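Local coordinates for putative cell adhesion protein (Parabacteroides distasonis, PDB 3LIU) that probably serves as a fimbrillin-type subunit of a surface pilus involved in cell adhesion, at residues 46-51 / 84-89; 126-131 / 213-218; 170-175 / 354-359. One frame throughout, in Å; residues are numbered along the deposited sequence. Where two conformers were deposited one is given.

Interaction 1 (46-51 / 84-89); sequences LTVGVF and AHVVVV
V89 O is held by two donors: T47 N, at 2.8 Å with an N-H...O angle of 178°, and a water that also bonds T47 OG1. L46 CA adds a CA-H...O contact to the same oxygen, and T47 OG1 has a further mate in T61. From here the two strands run antiparallel, with T47/V89, G49/V87 and F51/H85 as hydrogen-bonded pairs, each closed by two N-H...O bonds. At the far end a second water donates to F51 O and meets H85 ND1 at 2.6 Å in the plane of the imidazole.

The non-hydrogen-bonded pairs V48/V88 and V50/V86 put their side chains on one face. There V88 CG1 touches L46 CD2 (3.7 Å), V86 CG1 touches V48 CG1 (4.0 Å), and V50 CG1 reaches A84 CB (3.8 Å). On the other face the ring of F51, its CG anti to its own carbonyl carbon (chi1 -62°), swings back over G49. The CE2 edge takes the place a side chain would need there, while H85 O lies near the ring plane at its edge.

This is strand pairing inside the FimA-type sheet: strand 45-52 is flanked by strands 57-66 and 82-90, and 82-90 in turn by 127-136. Helix 106-110 packs on the F51 and V87 face, whereas W56 and L136 meet V50 on the other.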
loop_
_atom_site.group_PDB
_atom_site.type_symbol
_atom_site.label_atom_id
_atom_site.label_comp_id
_atom_site.label_asym_id
_atom_site.label_seq_id
_atom_site.Cartn_x
_atom_site.Cartn_y
_atom_site.Cartn_z
ATOM N N LEU A 46 15.841 -5.531 -9.366
ATOM C CA LEU A 46 16.320 -5.378 -7.992
ATOM C C LEU A 46 17.360 -4.269 -7.895
ATOM O O LEU A 46 18.347 -4.232 -8.664
ATOM C CB LEU A 46 16.924 -6.675 -7.467
ATOM C CG LEU A 46 15.874 -7.777 -7.316
ATOM C CD1 LEU A 46 16.588 -9.083 -6.990
ATOM C CD2 LEU A 46 14.886 -7.447 -6.225
ATOM N N THR A 47 17.125 -3.361 -6.952
ATOM C CA THR A 47 18.111 -2.347 -6.583
ATOM C C THR A 47 18.670 -2.723 -5.242
ATOM O O THR A 47 17.919 -2.913 -4.294
ATOM C CB THR A 47 17.483 -0.944 -6.498
ATOM O OG1 THR A 47 16.897 -0.617 -7.759
ATOM C CG2 THR A 47 18.531 0.105 -6.155
ATOM N N VAL A 48 19.985 -2.833 -5.165
ATOM C CA VAL A 48 20.696 -3.265 -3.967
ATOM C C VAL A 48 21.586 -2.113 -3.490
ATOM O O VAL A 48 22.356 -1.518 -4.264
ATOM C CB VAL A 48 21.540 -4.513 -4.261
ATOM C CG1 VAL A 48 22.312 -4.971 -3.017
ATOM C CG2 VAL A 48 20.649 -5.661 -4.830
ATOM N N GLY A 49 21.443 -1.764 -2.226
ATOM C CA GLY A 49 22.307 -0.756 -1.621
ATOM C C GLY A 49 23.198 -1.456 -0.630
ATOM O O GLY A 49 22.689 -2.131 0.302
ATOM N N VAL A 50 24.509 -1.313 -0.816
ATOM C CA VAL A 50 25.494 -1.898 0.124
ATOM C C VAL A 50 26.266 -0.750 0.798
ATOM O O VAL A 50 26.947 0.010 0.112
ATOM C CB VAL A 50 26.510 -2.773 -0.657
ATOM C CG1 VAL A 50 27.443 -3.534 0.305
ATOM C CG2 VAL A 50 25.784 -3.753 -1.558
ATOM N N PHE A 51 26.176 -0.631 2.117
ATOM C CA PHE A 51 26.759 0.511 2.839
ATOM C C PHE A 51 27.742 0.015 3.907
ATOM O O PHE A 51 27.368 -0.596 4.924
ATOM C CB PHE A 51 25.641 1.396 3.438
ATOM C CG PHE A 51 24.728 2.012 2.401
ATOM C CD1 PHE A 51 25.011 3.239 1.827
ATOM C CD2 PHE A 51 23.595 1.347 1.985
ATOM C CE1 PHE A 51 24.150 3.799 0.868
ATOM C CE2 PHE A 51 22.760 1.874 1.046
ATOM C CZ PHE A 51 23.027 3.109 0.480
ATOM N N ALA A 84 28.967 -4.579 6.290
ATOM C CA ALA A 84 28.080 -3.700 5.560
ATOM C C ALA A 84 26.621 -3.936 5.897
ATOM O O ALA A 84 26.219 -5.026 6.342
ATOM C CB ALA A 84 28.309 -3.828 4.040
ATOM N N HIS A 85 25.835 -2.892 5.657
ATOM C CA HIS A 85 24.398 -2.937 5.750
ATOM C C HIS A 85 23.834 -2.955 4.323
ATOM O O HIS A 85 24.231 -2.155 3.493
ATOM C CB HIS A 85 23.888 -1.772 6.562
ATOM C CG HIS A 85 24.182 -1.882 8.023
ATOM N ND1 HIS A 85 24.917 -0.942 8.705
ATOM C CD2 HIS A 85 23.851 -2.830 8.930
ATOM C CE1 HIS A 85 25.022 -1.300 9.971
ATOM N NE2 HIS A 85 24.394 -2.449 10.133
ATOM N N VAL A 86 22.964 -3.926 4.049
ATOM C CA VAL A 86 22.463 -4.215 2.706
ATOM C C VAL A 86 20.953 -4.192 2.741
ATOM O O VAL A 86 20.357 -4.781 3.623
ATOM C CB VAL A 86 22.918 -5.605 2.269
ATOM C CG1 VAL A 86 22.397 -5.962 0.904
ATOM C CG2 VAL A 86 24.447 -5.699 2.321
ATOM N N VAL A 87 20.358 -3.510 1.767
ATOM C CA VAL A 87 18.916 -3.477 1.595
ATOM C C VAL A 87 18.583 -3.671 0.105
ATOM O O VAL A 87 19.301 -3.208 -0.783
ATOM C CB VAL A 87 18.286 -2.179 2.198
ATOM C CG1 VAL A 87 19.026 -0.912 1.722
ATOM C CG2 VAL A 87 16.778 -2.090 1.890
ATOM N N VAL A 88 17.499 -4.378 -0.160
ATOM C CA VAL A 88 17.108 -4.704 -1.498
ATOM C C VAL A 88 15.741 -4.111 -1.735
ATOM O O VAL A 88 14.829 -4.285 -0.915
ATOM C CB VAL A 88 17.032 -6.230 -1.660
ATOM C CG1 VAL A 88 16.615 -6.630 -3.092
ATOM C CG2 VAL A 88 18.366 -6.838 -1.275
ATOM N N VAL A 89 15.597 -3.437 -2.876
ATOM C CA VAL A 89 14.340 -2.895 -3.321
ATOM C C VAL A 89 13.958 -3.518 -4.662
ATOM O O VAL A 89 14.699 -3.451 -5.636
ATOM C CB VAL A 89 14.399 -1.336 -3.475
ATOM C CG1 VAL A 89 13.043 -0.800 -4.079
ATOM C CG2 VAL A 89 14.689 -0.662 -2.117
HETATM O O HOH W 1 14.487 -2.173 -8.268
HETATM O O HOH W 2 26.116 0.847 7.249
#

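Interaction 2 (126-131 / 213-218); sequences TMSSKV and SVASTE
S128 and A215 meet side chain to side chain where a loop runs alongside strand 127-136 of the FimA-type, probably transthyretin-like, fold. Segment 126-131 belongs to this interrupted strand, whereas the loop segment 213-218 follows on from strand 193-213 of a different sheet. The two CB atoms are only 3.5 Å apart, tighter than an ordinary carbon contact.

The hydroxyl of S128 stands between its own backbone N and carbonyl carbon (chi1 48°), which turns OG to the loop. OG bonds D174 outside these segments and also a water; that water donates to S129 O and accepts from S216 N, so it ties the two backbones where they do not bond directly.

At one end T126 and V214 cross at about a right angle, methyl to methyl, CG2 of each 4.0 Å from the other. At the opposite end V131 and K130 both close on T217 O. V131 N donates to this oxygen (3.0 Å, 169° at the hydrogen) from a position tilted out of the carbonyl plane, K130 CB lies 3.4 Å from it, and a water donates to both T217 O and V131 O. V131 CG2, anti to its own carbonyl carbon, rests against T217 CA.

Beyond CG the K130 chain is extended, and its end leads away from the loop. Its NZ stays 5.9 Å from E218 OE1, the opposite charges being linked through a water rather than in direct contact, so the attraction is probably modest. I110 of helix 106-110 packs beside A215 and T217. Within the loop, S216 OG donates to E218 O over 2.6 Å, in the carbonyl plane.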
loop_
_atom_site.group_PDB
_atom_site.type_symbol
_atom_site.label_atom_id
_atom_site.label_comp_id
_atom_site.label_asym_id
_atom_site.label_seq_id
_atom_site.Cartn_x
_atom_site.Cartn_y
_atom_site.Cartn_z
ATOM N N THR A 126 6.360 -1.918 -5.835
ATOM C CA THR A 126 7.601 -1.721 -5.120
ATOM C C THR A 126 7.600 -2.596 -3.863
ATOM O O THR A 126 6.633 -2.601 -3.108
ATOM C CB THR A 126 7.818 -0.262 -4.689
ATOM O OG1 THR A 126 7.509 0.630 -5.778
ATOM C CG2 THR A 126 9.299 -0.080 -4.247
HETATM N N MSE A 127 8.684 -3.322 -3.630
HETATM C CA MSE A 127 8.836 -4.151 -2.412
HETATM C C MSE A 127 10.235 -3.928 -1.837
HETATM O O MSE A 127 11.155 -3.595 -2.582
HETATM C CB MSE A 127 8.732 -5.653 -2.764
HETATM C CG MSE A 127 7.509 -6.054 -3.502
HETATM SE SE MSE A 127 7.869 -7.619 -4.575
HETATM C CE MSE A 127 6.147 -7.679 -5.527
ATOM N N SER A 128 10.412 -4.168 -0.548
ATOM C CA SER A 128 11.731 -4.074 0.062
ATOM C C SER A 128 11.991 -5.149 1.085
ATOM O O SER A 128 11.081 -5.668 1.675
ATOM C CB SER A 128 11.919 -2.744 0.775
ATOM O OG SER A 128 10.812 -2.458 1.608
ATOM N N SER A 129 13.271 -5.432 1.282
ATOM C CA SER A 129 13.765 -6.256 2.373
ATOM C C SER A 129 13.999 -5.407 3.598
ATOM O O SER A 129 13.909 -4.194 3.542
ATOM C CB SER A 129 15.090 -6.888 1.957
ATOM O OG SER A 129 16.173 -5.953 2.004
ATOM N N LYS A 130 14.313 -6.057 4.702
ATOM C CA LYS A 130 14.819 -5.349 5.881
ATOM C C LYS A 130 16.253 -4.997 5.639
ATOM O O LYS A 130 16.835 -5.432 4.634
ATOM C CB LYS A 130 14.717 -6.230 7.107
ATOM C CG LYS A 130 15.742 -7.386 7.193
ATOM C CD LYS A 130 15.620 -8.095 8.555
ATOM C CE LYS A 130 16.245 -9.496 8.593
ATOM N NZ LYS A 130 16.426 -9.860 10.037
ATOM N N VAL A 131 16.858 -4.261 6.569
ATOM C CA VAL A 131 18.274 -3.980 6.477
ATOM C C VAL A 131 19.074 -5.164 7.020
ATOM O O VAL A 131 18.838 -5.575 8.141
ATOM C CB VAL A 131 18.659 -2.678 7.238
ATOM C CG1 VAL A 131 20.156 -2.456 7.215
ATOM C CG2 VAL A 131 17.951 -1.458 6.622
ATOM N N SER A 213 8.037 6.026 2.279
ATOM C CA SER A 213 9.455 5.610 2.272
ATOM C C SER A 213 9.566 4.275 1.483
ATOM O O SER A 213 8.614 3.509 1.424
ATOM C CB SER A 213 9.966 5.422 3.715
ATOM O OG SER A 213 10.023 6.669 4.363
ATOM N N VAL A 214 10.726 4.001 0.906
ATOM C CA VAL A 214 10.907 2.808 0.101
ATOM C C VAL A 214 11.115 1.546 0.970
ATOM O O VAL A 214 10.759 0.456 0.552
ATOM C CB VAL A 214 12.041 2.975 -0.930
ATOM C CG1 VAL A 214 13.432 2.984 -0.280
ATOM C CG2 VAL A 214 11.927 1.905 -2.016
ATOM N N ALA A 215 11.712 1.695 2.146
ATOM C CA ALA A 215 12.041 0.535 2.976
ATOM C C ALA A 215 12.090 0.932 4.431
ATOM O O ALA A 215 12.192 2.134 4.736
ATOM C CB ALA A 215 13.339 -0.082 2.521
ATOM N N SER A 216 11.981 -0.086 5.303
ATOM C CA SER A 216 12.129 0.025 6.734
ATOM C C SER A 216 13.326 -0.790 7.236
ATOM O O SER A 216 13.739 -1.779 6.613
ATOM C CB SER A 216 10.863 -0.465 7.449
ATOM O OG SER A 216 10.645 -1.827 7.175
ATOM N N THR A 217 13.848 -0.402 8.394
ATOM C CA THR A 217 14.972 -1.098 9.006
ATOM C C THR A 217 14.641 -2.539 9.355
ATOM O O THR A 217 15.412 -3.486 9.057
ATOM C CB THR A 217 15.419 -0.395 10.301
ATOM O OG1 THR A 217 15.934 0.890 9.960
ATOM C CG2 THR A 217 16.488 -1.179 10.957
ATOM N N GLU A 218 13.482 -2.709 9.972
ATOM C CA GLU A 218 13.005 -4.017 10.331
ATOM C C GLU A 218 12.136 -4.607 9.212
ATOM O O GLU A 218 11.596 -3.911 8.328
ATOM C CB GLU A 218 12.240 -3.977 11.666
ATOM C CG GLU A 218 12.987 -3.321 12.858
ATOM C CD GLU A 218 14.339 -3.962 13.150
ATOM O OE1 GLU A 218 14.452 -5.197 12.985
ATOM O OE2 GLU A 218 15.286 -3.234 13.554
HETATM O O HOH W 3 11.686 -2.877 4.502
HETATM O O HOH W 4 16.286 -7.143 11.440
HETATM O O HOH W 5 17.243 -5.021 10.257
#

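Interaction 3 (170-175 / 354-359); sequences PLVRDV and VQRNYK
R356 reaches across to the backbone of 172-174 where strand 172-185 and strand 358-366, parallel neighbours in the FimA-type fold, come together. Its NE donates to R173 O at 3.2 Å, nearly straight (169°) and in the guanidinium plane. NH2 serves two acceptors: V172 O at 3.0 Å, which it approaches from above the carbonyl plane on a bent bond of 137°, and D174 OD1 at 3.1 Å in a salt bridge. The carboxylate and guanidinium planes are 71° apart, so the pair does not meet as a coplanar bidentate salt bridge. NH1 is taken by G221 O, and D174 OD1 also bonds S128 OG. V172 CB lies over one face of the guanidinium.

A leucine in place of R356 would probably leave the buried D174 carboxylate without its positive mate and the V172 and R173 carbonyls without these donors.

N357 takes the left-handed backbone conformation, and its N donates to V175 O at 2.8 Å. R173 NH1 in turn bonds N357 OD1 at 3.0 Å, on a lone pair, with guanidinium and amide nearly coplanar. The rest of that arginine is also engaged: W392 O shares NH1, and D40 forms a salt bridge with NH2. On the amide's other flank, N357 CB lies 3.4 Å from V172 CG1.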
loop_
_atom_site.group_PDB
_atom_site.type_symbol
_atom_site.label_atom_id
_atom_site.label_comp_id
_atom_site.label_asym_id
_atom_site.label_seq_id
_atom_site.Cartn_x
_atom_site.Cartn_y
_atom_site.Cartn_z
ATOM N N PRO A 170 13.667 -12.393 1.935
ATOM C CA PRO A 170 12.245 -12.052 1.739
ATOM C C PRO A 170 12.063 -10.579 1.436
ATOM O O PRO A 170 12.847 -9.741 1.902
ATOM C CB PRO A 170 11.568 -12.417 3.083
ATOM C CG PRO A 170 12.624 -12.657 4.043
ATOM C CD PRO A 170 13.993 -12.615 3.352
ATOM N N LEU A 171 11.079 -10.287 0.599
ATOM C CA LEU A 171 10.700 -8.915 0.263
ATOM C C LEU A 171 9.284 -8.700 0.736
ATOM O O LEU A 171 8.490 -9.625 0.689
ATOM C CB LEU A 171 10.817 -8.652 -1.235
ATOM C CG LEU A 171 12.170 -8.884 -1.911
ATOM C CD1 LEU A 171 12.057 -8.556 -3.424
ATOM C CD2 LEU A 171 13.317 -8.142 -1.209
ATOM N N VAL A 172 8.983 -7.492 1.217
ATOM C CA VAL A 172 7.650 -7.121 1.627
ATOM C C VAL A 172 7.154 -5.949 0.813
ATOM O O VAL A 172 7.846 -4.951 0.685
ATOM C CB VAL A 172 7.583 -6.777 3.124
ATOM C CG1 VAL A 172 6.124 -6.391 3.515
ATOM C CG2 VAL A 172 8.077 -7.947 3.936
ATOM N N ARG A 173 5.946 -6.069 0.275
ATOM C CA ARG A 173 5.385 -5.004 -0.565
ATOM C C ARG A 173 5.303 -3.690 0.198
ATOM O O ARG A 173 5.120 -3.679 1.399
ATOM C CB ARG A 173 4.001 -5.363 -1.081
ATOM C CG ARG A 173 3.946 -6.542 -2.036
ATOM C CD ARG A 173 2.497 -6.788 -2.483
ATOM N NE ARG A 173 2.316 -8.018 -3.269
ATOM C CZ ARG A 173 2.250 -9.263 -2.772
ATOM N NH1 ARG A 173 2.382 -9.487 -1.494
ATOM N NH2 ARG A 173 2.059 -10.309 -3.576
ATOM N N ASP A 174 5.424 -2.590 -0.535
ATOM C CA ASP A 174 5.340 -1.263 0.021
ATOM C C ASP A 174 3.891 -0.709 -0.107
ATOM O O ASP A 174 3.623 0.391 0.341
ATOM C CB ASP A 174 6.339 -0.327 -0.692
ATOM C CG ASP A 174 7.807 -0.504 -0.223
ATOM O OD1 ASP A 174 8.134 -1.397 0.586
ATOM O OD2 ASP A 174 8.660 0.305 -0.675
ATOM N N VAL A 175 2.961 -1.458 -0.720
ATOM C CA VAL A 175 1.591 -1.022 -0.870
ATOM C C VAL A 175 0.659 -1.969 -0.062
ATOM O O VAL A 175 1.062 -3.075 0.311
ATOM C CB VAL A 175 1.112 -0.975 -2.361
ATOM C CG1 VAL A 175 1.791 0.153 -3.146
ATOM C CG2 VAL A 175 1.340 -2.315 -3.038
ATOM N N VAL A 354 -4.334 1.620 7.662
ATOM C CA VAL A 354 -3.787 1.075 6.431
ATOM C C VAL A 354 -2.290 0.845 6.540
ATOM O O VAL A 354 -1.508 1.787 6.600
ATOM C CB VAL A 354 -4.108 1.989 5.208
ATOM C CG1 VAL A 354 -3.556 1.401 3.912
ATOM C CG2 VAL A 354 -5.622 2.245 5.114
ATOM N N GLN A 355 -1.905 -0.438 6.548
ATOM C CA GLN A 355 -0.526 -0.827 6.715
ATOM C C GLN A 355 -0.134 -1.699 5.535
ATOM O O GLN A 355 -0.984 -2.339 4.916
ATOM C CB GLN A 355 -0.316 -1.563 8.022
ATOM C CG GLN A 355 -0.709 -0.769 9.233
ATOM C CD GLN A 355 -0.471 -1.565 10.531
ATOM O OE1 GLN A 355 0.453 -2.342 10.605
ATOM N NE2 GLN A 355 -1.313 -1.373 11.528
ATOM N N ARG A 356 1.165 -1.725 5.271
ATOM C CA ARG A 356 1.718 -2.320 4.051
ATOM C C ARG A 356 1.508 -3.851 3.995
ATOM O O ARG A 356 1.517 -4.531 5.014
ATOM C CB ARG A 356 3.211 -2.013 3.983
ATOM C CG ARG A 356 4.024 -2.791 5.067
ATOM C CD ARG A 356 5.449 -2.274 5.257
ATOM N NE ARG A 356 6.281 -2.672 4.160
ATOM C CZ ARG A 356 7.619 -2.768 4.194
ATOM N NH1 ARG A 356 8.320 -2.453 5.269
ATOM N NH2 ARG A 356 8.263 -3.182 3.100
ATOM N N ASN A 357 1.340 -4.347 2.777
ATOM C CA ASN A 357 1.380 -5.774 2.466
ATOM C C ASN A 357 0.250 -6.587 3.119
ATOM O O ASN A 357 0.434 -7.751 3.451
ATOM C CB ASN A 357 2.745 -6.362 2.828
ATOM C CG ASN A 357 3.058 -7.621 2.020
ATOM O OD1 ASN A 357 2.840 -7.668 0.816
ATOM N ND2 ASN A 357 3.564 -8.626 2.680
ATOM N N TYR A 358 -0.888 -5.927 3.323
ATOM C CA TYR A 358 -2.131 -6.549 3.747
ATOM C C TYR A 358 -3.189 -6.295 2.722
ATOM O O TYR A 358 -3.170 -5.291 2.032
ATOM C CB TYR A 358 -2.634 -5.967 5.077
ATOM C CG TYR A 358 -1.800 -6.328 6.284
ATOM C CD1 TYR A 358 -1.844 -7.607 6.834
ATOM C CD2 TYR A 358 -0.951 -5.401 6.857
ATOM C CE1 TYR A 358 -1.079 -7.925 7.959
ATOM C CE2 TYR A 358 -0.160 -5.718 7.941
ATOM C CZ TYR A 358 -0.247 -6.973 8.505
ATOM O OH TYR A 358 0.523 -7.258 9.593
ATOM N N LYS A 359 -4.129 -7.228 2.633
ATOM C CA LYS A 359 -5.294 -7.089 1.810
ATOM C C LYS A 359 -6.438 -6.784 2.758
ATOM O O LYS A 359 -6.608 -7.466 3.776
ATOM C CB LYS A 359 -5.604 -8.372 1.087
ATOM C CG LYS A 359 -4.657 -8.718 -0.001
ATOM C CD LYS A 359 -5.370 -9.586 -1.007
ATOM C CE LYS A 359 -4.514 -9.832 -2.185
ATOM N NZ LYS A 359 -5.292 -10.298 -3.364
#

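How the interactions relate
All three contacts are largely buried; interaction 2 alone has fully exposed residues, T217 and E218, while interaction 1 is partly exposed at H85. They follow one another across neighbouring strands: 82-90 joins 127-136 through a probable V88 O to S129 N bond, and 127-136 joins 172-185 through S128 O to V172 N. Interaction 1 is regular backbone pairing dressed with valines. Interaction 2 trades most direct bonds for waters where a loop lies over the strand, and interaction 3 relies on arginine, aspartate and asparagine nearer the chain's centre. A probable T126 O to D174 N bond also joins the last two. L171 touches L46 and V88, linking 1 and 3 by packing alone.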